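Local coordinates for protein RNA-dependent RNA Polymerase (Bombyx mori cytoplasmic polyhedrosis virus, PDB 6TZ0) that is an RNA-directed RNA polymerase that transcribes the double-stranded viral genome conservatively and very probably also replicates it, at residues V135-S140 and I202-V207; P182-P187 and I193-S198. One frame throughout, in Å; residues are numbered along the deposited sequence.

Interaction 1 (V135-S140 and I202-V207)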
ATOM      1  N   VAL A 135      22.310   8.453 -11.887  1.00 47.03           N
ATOM      2  CA  VAL A 135      21.124   9.059 -11.294  1.00 47.03           C
ATOM      3  C   VAL A 135      20.665   8.308 -10.049  1.00 47.03           C
ATOM      4  O   VAL A 135      20.371   8.927  -9.025  1.00 47.03           O
ATOM      5  CB  VAL A 135      19.983   9.164 -12.332  1.00 47.03           C
ATOM      6  CG1 VAL A 135      18.725   9.735 -11.714  1.00 47.03           C
ATOM      7  CG2 VAL A 135      20.415  10.007 -13.509  1.00 47.03           C
ATOM      8  N   LYS A 136      20.633   6.975 -10.102  1.00 45.96           N
ATOM      9  CA  LYS A 136      20.135   6.170  -8.991  1.00 45.96           C
ATOM     10  C   LYS A 136      21.036   6.193  -7.766  1.00 45.96           C
ATOM     11  O   LYS A 136      20.593   5.765  -6.696  1.00 45.96           O
ATOM     12  CB  LYS A 136      19.942   4.716  -9.429  1.00 45.96           C
ATOM     13  CG  LYS A 136      18.870   4.497 -10.469  1.00 45.96           C
ATOM     14  CD  LYS A 136      17.495   4.740  -9.896  1.00 45.96           C
ATOM     15  CE  LYS A 136      16.420   4.328 -10.874  1.00 45.96           C
ATOM     16  NZ  LYS A 136      16.402   5.229 -12.051  1.00 45.96           N
ATOM     17  N   GLN A 137      22.273   6.670  -7.879  1.00 46.72           N
ATOM     18  CA  GLN A 137      23.169   6.637  -6.735  1.00 46.72           C
ATOM     19  C   GLN A 137      23.116   7.882  -5.864  1.00 46.72           C
ATOM     20  O   GLN A 137      23.519   7.805  -4.701  1.00 46.72           O
ATOM     21  CB  GLN A 137      24.615   6.405  -7.179  1.00 46.72           C
ATOM     22  CG  GLN A 137      24.898   4.990  -7.618  1.00 46.72           C
ATOM     23  CD  GLN A 137      26.362   4.769  -7.924  1.00 46.72           C
ATOM     24  OE1 GLN A 137      27.159   5.701  -7.881  1.00 46.72           O
ATOM     25  NE2 GLN A 137      26.726   3.531  -8.229  1.00 46.72           N
ATOM     26  N   ARG A 138      22.646   9.021  -6.362  1.00 51.72           N
ATOM     27  CA  ARG A 138      22.598  10.197  -5.500  1.00 51.72           C
ATOM     28  C   ARG A 138      21.374  10.103  -4.591  1.00 51.72           C
ATOM     29  O   ARG A 138      20.227  10.228  -5.032  1.00 51.72           O
ATOM     30  CB  ARG A 138      22.670  11.497  -6.305  1.00 51.72           C
ATOM     31  CG  ARG A 138      21.655  11.756  -7.394  1.00 51.72           C
ATOM     32  CD  ARG A 138      21.999  13.048  -8.099  1.00 51.72           C
ATOM     33  NE  ARG A 138      21.843  14.228  -7.256  1.00 51.72           N
ATOM     34  CZ  ARG A 138      20.718  14.927  -7.162  1.00 51.72           C
ATOM     35  NH1 ARG A 138      19.664  14.566  -7.872  1.00 51.72           N
ATOM     36  NH2 ARG A 138      20.655  15.993  -6.380  1.00 51.72           N
ATOM     37  N   LYS A 139      21.629   9.813  -3.317  1.00 49.47           N
ATOM     38  CA  LYS A 139      20.599   9.633  -2.294  1.00 49.47           C
ATOM     39  C   LYS A 139      21.074  10.390  -1.064  1.00 49.47           C
ATOM     40  O   LYS A 139      21.679   9.803  -0.170  1.00 49.47           O
ATOM     41  CB  LYS A 139      20.396   8.161  -1.977  1.00 49.47           C
ATOM     42  CG  LYS A 139      19.779   7.354  -3.065  1.00 49.47           C
ATOM     43  CD  LYS A 139      19.702   5.925  -2.637  1.00 49.47           C
ATOM     44  CE  LYS A 139      19.092   5.106  -3.729  1.00 49.47           C
ATOM     45  NZ  LYS A 139      17.655   5.456  -3.906  1.00 49.47           N
ATOM     46  N   SER A 140      20.782  11.676  -1.002  1.00 47.43           N
ATOM     47  CA  SER A 140      21.239  12.495   0.104  1.00 47.43           C
ATOM     48  C   SER A 140      20.047  13.162   0.763  1.00 47.43           C
ATOM     49  O   SER A 140      19.124  13.619   0.084  1.00 47.43           O
ATOM     50  CB  SER A 140      22.245  13.531  -0.363  1.00 47.43           C
ATOM     51  OG  SER A 140      21.640  14.459  -1.238  1.00 47.43           O
ATOM     52  N   ILE A 202      30.875   2.037  -8.292  1.00 43.45           N
ATOM     53  CA  ILE A 202      30.149   1.982  -7.023  1.00 43.45           C
ATOM     54  C   ILE A 202      30.734   2.935  -5.992  1.00 43.45           C
ATOM     55  O   ILE A 202      30.220   3.039  -4.872  1.00 43.45           O
ATOM     56  CB  ILE A 202      30.147   0.503  -6.582  1.00 43.45           C
ATOM     57  CG1 ILE A 202      29.043   0.204  -5.559  1.00 43.45           C
ATOM     58  CG2 ILE A 202      31.509   0.131  -6.030  1.00 43.45           C
ATOM     59  CD1 ILE A 202      27.649   0.491  -6.048  1.00 43.45           C
ATOM     60  N   LEU A 203      31.774   3.671  -6.363  1.00 42.90           N
ATOM     61  CA  LEU A 203      32.485   4.527  -5.418  1.00 42.90           C
ATOM     62  C   LEU A 203      31.687   5.705  -4.838  1.00 42.90           C
ATOM     63  O   LEU A 203      31.981   6.083  -3.692  1.00 42.90           O
ATOM     64  CB  LEU A 203      33.782   4.981  -6.103  1.00 42.90           C
ATOM     65  CG  LEU A 203      35.006   5.534  -5.373  1.00 42.90           C
ATOM     66  CD1 LEU A 203      34.922   7.011  -5.134  1.00 42.90           C
ATOM     67  CD2 LEU A 203      35.211   4.795  -4.065  1.00 42.90           C
ATOM     68  N   PRO A 204      30.703   6.329  -5.519  1.00 43.52           N
ATOM     69  CA  PRO A 204      29.912   7.356  -4.804  1.00 43.52           C
ATOM     70  C   PRO A 204      28.972   6.851  -3.715  1.00 43.52           C
ATOM     71  O   PRO A 204      28.382   7.676  -3.011  1.00 43.52           O
ATOM     72  CB  PRO A 204      29.135   8.042  -5.933  1.00 43.52           C
ATOM     73  CG  PRO A 204      29.973   7.889  -7.085  1.00 43.52           C
ATOM     74  CD  PRO A 204      30.581   6.542  -6.976  1.00 43.52           C
ATOM     75  N   THR A 205      28.789   5.539  -3.554  1.00 43.23           N
ATOM     76  CA  THR A 205      27.981   5.060  -2.435  1.00 43.23           C
ATOM     77  C   THR A 205      28.815   4.935  -1.167  1.00 43.23           C
ATOM     78  O   THR A 205      28.275   4.860  -0.055  1.00 43.23           O
ATOM     79  CB  THR A 205      27.337   3.720  -2.776  1.00 43.23           C
ATOM     80  OG1 THR A 205      28.359   2.758  -3.053  1.00 43.23           O
ATOM     81  CG2 THR A 205      26.439   3.858  -3.985  1.00 43.23           C
ATOM     82  N   PHE A 206      30.137   4.924  -1.306  1.00 41.37           N
ATOM     83  CA  PHE A 206      30.977   4.738  -0.134  1.00 41.37           C
ATOM     84  C   PHE A 206      31.135   5.997   0.686  1.00 41.37           C
ATOM     85  O   PHE A 206      31.565   5.908   1.836  1.00 41.37           O
ATOM     86  CB  PHE A 206      32.328   4.191  -0.537  1.00 41.37           C
ATOM     87  CG  PHE A 206      32.268   2.771  -0.883  1.00 41.37           C
ATOM     88  CD1 PHE A 206      32.231   1.821   0.120  1.00 41.37           C
ATOM     89  CD2 PHE A 206      32.175   2.373  -2.194  1.00 41.37           C
ATOM     90  CE1 PHE A 206      32.137   0.501  -0.184  1.00 41.37           C
ATOM     91  CE2 PHE A 206      32.084   1.051  -2.503  1.00 41.37           C
ATOM     92  CZ  PHE A 206      32.064   0.120  -1.493  1.00 41.37           C
ATOM     93  N   VAL A 207      30.762   7.153   0.145  1.00 42.27           N
ATOM     94  CA  VAL A 207      30.622   8.340   0.978  1.00 42.27           C
ATOM     95  C   VAL A 207      29.524   8.117   2.008  1.00 42.27           C
ATOM     96  O   VAL A 207      29.705   8.382   3.203  1.00 42.27           O
ATOM     97  CB  VAL A 207      30.344   9.568   0.097  1.00 42.27           C
ATOM     98  CG1 VAL A 207      30.184  10.817   0.946  1.00 42.27           C
ATOM     99  CG2 VAL A 207      31.448   9.740  -0.911  1.00 42.27           C
TER
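Q137 reaches from a type I beta turn (V135 to R138) to P204, I202 and T205, in the chain just ahead of helix 206-218; it is the only residue of 135-140 in this buried contact between two parts of the N-terminal region, and mainly its amide end does the touching. Its three partners all offer apolar groups. OE1 lies against the pyrrolidine ring of P204, 3.6 Å from both P204 CB and P204 CD, with CG scarcely farther. The Q137 side chain crosses that of I202 at about a right angle, with NE2 3.9 Å from I202 CD1. The methyl CG2 of T205 meets the amide carbon, Q137 CD, at 4.0 Å. The amide arrives there because the chain is extended beyond CG (chi2 -175°). NE2 gives a hydrogen bond to the carbonyl O of S201, immediately before I202, which fixes which way the amide end faces; L104 and I192 also pack on Q137. P204 and V207 pack on F183 of strand 183-186. Two residues after Q137, K139 N is hydrogen-bonded to Y208 OH, a second tie to the helix. The carbonyl O of I202 receives both the backbone N of T205 and its hydroxyl, T205 OG1 lying 2.6 Å from I202 O in the carbonyl plane.

Interaction 2 (P182-P187 and I193-S198)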
ATOM      1  N   PRO A 182      36.598  13.530  -6.725  1.00 49.01           N
ATOM      2  CA  PRO A 182      36.523  12.681  -7.930  1.00 49.01           C
ATOM      3  C   PRO A 182      35.198  12.762  -8.664  1.00 49.01           C
ATOM      4  O   PRO A 182      35.121  12.319  -9.816  1.00 49.01           O
ATOM      5  CB  PRO A 182      36.752  11.269  -7.379  1.00 49.01           C
ATOM      6  CG  PRO A 182      37.424  11.470  -6.077  1.00 49.01           C
ATOM      7  CD  PRO A 182      36.852  12.728  -5.520  1.00 49.01           C
ATOM      8  N   PHE A 183      34.166  13.308  -8.038  1.00 47.12           N
ATOM      9  CA  PHE A 183      32.849  13.448  -8.634  1.00 47.12           C
ATOM     10  C   PHE A 183      32.116  14.540  -7.874  1.00 47.12           C
ATOM     11  O   PHE A 183      32.580  15.016  -6.836  1.00 47.12           O
ATOM     12  CB  PHE A 183      32.075  12.120  -8.613  1.00 47.12           C
ATOM     13  CG  PHE A 183      32.035  11.461  -7.262  1.00 47.12           C
ATOM     14  CD1 PHE A 183      31.065  11.789  -6.331  1.00 47.12           C
ATOM     15  CD2 PHE A 183      32.977  10.508  -6.923  1.00 47.12           C
ATOM     16  CE1 PHE A 183      31.046  11.195  -5.096  1.00 47.12           C
ATOM     17  CE2 PHE A 183      32.956   9.912  -5.686  1.00 47.12           C
ATOM     18  CZ  PHE A 183      31.993  10.258  -4.774  1.00 47.12           C
ATOM     19  N   TYR A 184      30.957  14.919  -8.396  1.00 50.82           N
ATOM     20  CA  TYR A 184      30.073  15.856  -7.718  1.00 50.82           C
ATOM     21  C   TYR A 184      28.679  15.672  -8.290  1.00 50.82           C
ATOM     22  O   TYR A 184      28.492  15.035  -9.327  1.00 50.82           O
ATOM     23  CB  TYR A 184      30.554  17.307  -7.865  1.00 50.82           C
ATOM     24  CG  TYR A 184      30.538  17.851  -9.275  1.00 50.82           C
ATOM     25  CD1 TYR A 184      31.595  17.613 -10.148  1.00 50.82           C
ATOM     26  CD2 TYR A 184      29.490  18.646  -9.718  1.00 50.82           C
ATOM     27  CE1 TYR A 184      31.588  18.111 -11.424  1.00 50.82           C
ATOM     28  CE2 TYR A 184      29.475  19.153 -10.995  1.00 50.82           C
ATOM     29  CZ  TYR A 184      30.527  18.884 -11.844  1.00 50.82           C
ATOM     30  OH  TYR A 184      30.516  19.393 -13.120  1.00 50.82           O
ATOM     31  N   GLU A 185      27.699  16.244  -7.608  1.00 54.32           N
ATOM     32  CA  GLU A 185      26.326  16.213  -8.075  1.00 54.32           C
ATOM     33  C   GLU A 185      25.838  17.630  -8.330  1.00 54.32           C
ATOM     34  O   GLU A 185      26.321  18.591  -7.727  1.00 54.32           O
ATOM     35  CB  GLU A 185      25.408  15.508  -7.070  1.00 54.32           C
ATOM     36  CG  GLU A 185      25.302  16.177  -5.717  1.00 54.32           C
ATOM     37  CD  GLU A 185      24.414  15.402  -4.768  1.00 54.32           C
ATOM     38  OE1 GLU A 185      23.886  14.354  -5.185  1.00 54.32           O
ATOM     39  OE2 GLU A 185      24.245  15.830  -3.608  1.00 54.32           O
ATOM     40  N   SER A 186      24.882  17.748  -9.243  1.00 56.84           N
ATOM     41  CA  SER A 186      24.273  19.023  -9.559  1.00 56.84           C
ATOM     42  C   SER A 186      22.760  18.860  -9.487  1.00 56.84           C
ATOM     43  O   SER A 186      22.208  17.940 -10.111  1.00 56.84           O
ATOM     44  CB  SER A 186      24.677  19.501 -10.947  1.00 56.84           C
ATOM     45  OG  SER A 186      24.111  18.651 -11.920  1.00 56.84           O
ATOM     46  N   PRO A 187      22.058  19.717  -8.746  1.00 59.19           N
ATOM     47  CA  PRO A 187      20.591  19.669  -8.774  1.00 59.19           C
ATOM     48  C   PRO A 187      19.996  20.204 -10.063  1.00 59.19           C
ATOM     49  O   PRO A 187      18.813  19.957 -10.326  1.00 59.19           O
ATOM     50  CB  PRO A 187      20.190  20.531  -7.572  1.00 59.19           C
ATOM     51  CG  PRO A 187      21.337  21.457  -7.382  1.00 59.19           C
ATOM     52  CD  PRO A 187      22.565  20.688  -7.763  1.00 59.19           C
ATOM     53  N   ILE A 193      27.970  14.006 -11.647  1.00 51.45           N
ATOM     54  CA  ILE A 193      28.968  14.226 -12.685  1.00 51.45           C
ATOM     55  C   ILE A 193      30.322  13.759 -12.169  1.00 51.45           C
ATOM     56  O   ILE A 193      30.765  14.174 -11.092  1.00 51.45           O
ATOM     57  CB  ILE A 193      29.012  15.706 -13.106  1.00 51.45           C
ATOM     58  CG1 ILE A 193      27.706  16.138 -13.781  1.00 51.45           C
ATOM     59  CG2 ILE A 193      30.180  15.965 -14.033  1.00 51.45           C
ATOM     60  CD1 ILE A 193      26.720  16.840 -12.871  1.00 51.45           C
ATOM     61  N   PHE A 194      30.972  12.878 -12.923  1.00 51.62           N
ATOM     62  CA  PHE A 194      32.311  12.406 -12.596  1.00 51.62           C
ATOM     63  C   PHE A 194      33.354  13.366 -13.150  1.00 51.62           C
ATOM     64  O   PHE A 194      33.246  13.815 -14.294  1.00 51.62           O
ATOM     65  CB  PHE A 194      32.541  11.008 -13.166  1.00 51.62           C
ATOM     66  CG  PHE A 194      31.753   9.936 -12.481  1.00 51.62           C
ATOM     67  CD1 PHE A 194      32.259   9.285 -11.369  1.00 51.62           C
ATOM     68  CD2 PHE A 194      30.492   9.596 -12.935  1.00 51.62           C
ATOM     69  CE1 PHE A 194      31.526   8.299 -10.737  1.00 51.62           C
ATOM     70  CE2 PHE A 194      29.754   8.620 -12.307  1.00 51.62           C
ATOM     71  CZ  PHE A 194      30.273   7.970 -11.209  1.00 51.62           C
ATOM     72  N   ASN A 195      34.359  13.681 -12.335  1.00 53.13           N
ATOM     73  CA  ASN A 195      35.524  14.407 -12.822  1.00 53.13           C
ATOM     74  C   ASN A 195      36.656  13.469 -13.210  1.00 53.13           C
ATOM     75  O   ASN A 195      37.277  13.648 -14.261  1.00 53.13           O
ATOM     76  CB  ASN A 195      36.019  15.399 -11.772  1.00 53.13           C
ATOM     77  CG  ASN A 195      35.114  16.593 -11.629  1.00 53.13           C
ATOM     78  OD1 ASN A 195      34.609  17.124 -12.614  1.00 53.13           O
ATOM     79  ND2 ASN A 195      34.909  17.033 -10.394  1.00 53.13           N
ATOM     80  N   ASP A 196      36.937  12.472 -12.377  1.00 54.46           N
ATOM     81  CA  ASP A 196      37.946  11.457 -12.657  1.00 54.46           C
ATOM     82  C   ASP A 196      37.246  10.236 -13.237  1.00 54.46           C
ATOM     83  O   ASP A 196      36.481   9.565 -12.539  1.00 54.46           O
ATOM     84  CB  ASP A 196      38.712  11.092 -11.390  1.00 54.46           C
ATOM     85  CG  ASP A 196      39.593  12.216 -10.902  1.00 54.46           C
ATOM     86  OD1 ASP A 196      40.147  12.955 -11.742  1.00 54.46           O
ATOM     87  OD2 ASP A 196      39.715  12.382  -9.672  1.00 54.46           O
ATOM     88  N   LYS A 197      37.507   9.943 -14.509  1.00 51.73           N
ATOM     89  CA  LYS A 197      36.897   8.783 -15.145  1.00 51.73           C
ATOM     90  C   LYS A 197      37.570   7.477 -14.753  1.00 51.73           C
ATOM     91  O   LYS A 197      37.036   6.407 -15.056  1.00 51.73           O
ATOM     92  CB  LYS A 197      36.937   8.930 -16.665  1.00 51.73           C
ATOM     93  CG  LYS A 197      36.231  10.157 -17.202  1.00 51.73           C
ATOM     94  CD  LYS A 197      34.743  10.095 -16.961  1.00 51.73           C
ATOM     95  CE  LYS A 197      34.027  11.213 -17.702  1.00 51.73           C
ATOM     96  NZ  LYS A 197      34.333  12.555 -17.139  1.00 51.73           N
ATOM     97  N   SER A 198      38.719   7.538 -14.083  1.00 47.96           N
ATOM     98  CA  SER A 198      39.444   6.318 -13.744  1.00 47.96           C
ATOM     99  C   SER A 198      38.918   5.688 -12.459  1.00 47.96           C
ATOM    100  O   SER A 198      39.368   4.608 -12.065  1.00 47.96           O
ATOM    101  CB  SER A 198      40.934   6.625 -13.622  1.00 47.96           C
ATOM    102  OG  SER A 198      41.167   7.539 -12.567  1.00 47.96           O
TER
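The ring of Y184 lies across I193, its directly paired partner in the antiparallel beta hairpin of strands 183-186 and 191-194. I193 CB sits over one face, 4.0 Å from the ring centroid and 21° off the normal, a CH-pi contact displaced toward the rim, while its methyl CG2 continues to Y184 CE1 and OH. A chi1 of 65° sets the tyrosine CG between the backbone N and the carbonyl carbon, and from there the ring turns back over the neighbouring strand. N195 comes to the ring's edge instead: ND2 is 3.4 Å from Y184 CD1, and the amide and ring planes are 33° apart. On the other face of the hairpin F183 and F194 form a non-hydrogen-bonded pair, touching through F183 CB and F194 CD1. F183 carries its ring away, onto W146 of helix 145-160, and F194 meets H134. Backbone bonds hold the register. Y184 N donates to I193 O at 2.8 Å, whereas the return bond from I193 N to Y184 O is weak. Just before strand 183-186, P182 O accepts from two donors that follow strand 191-194, D196 N at 3.1 Å and N195 N at 3.0 Å, both from the same face of its plane. Y184 and N195 both bind ATP in another structure of this polymerase, though no ATP is bound to this chain here. The CH-pi contact over the tyrosine face, the backbone bonds and the amide at the ring's edge probably help to hold Y184 and N195 next to each other.

Interaction 2 is nested along the chain inside the loop that interaction 1 closes: 135-140 comes first, then the hairpin 182-187 and 193-198, then 202-207, just before helix 206-218. The centres are 11 Å apart, all four segments belong to the N-terminal region of the polymerase, and the two contacts touch. R138 NE forms a salt bridge with E185 OE1, and L203 packs on the ring of F183. The hairpin therefore has its F183 side against the approach to the helix, and its other face carries Y184. The P204 side chain of interaction 1 is about 9 Å from that of Y184, near the ATP site that also includes R37 and R147.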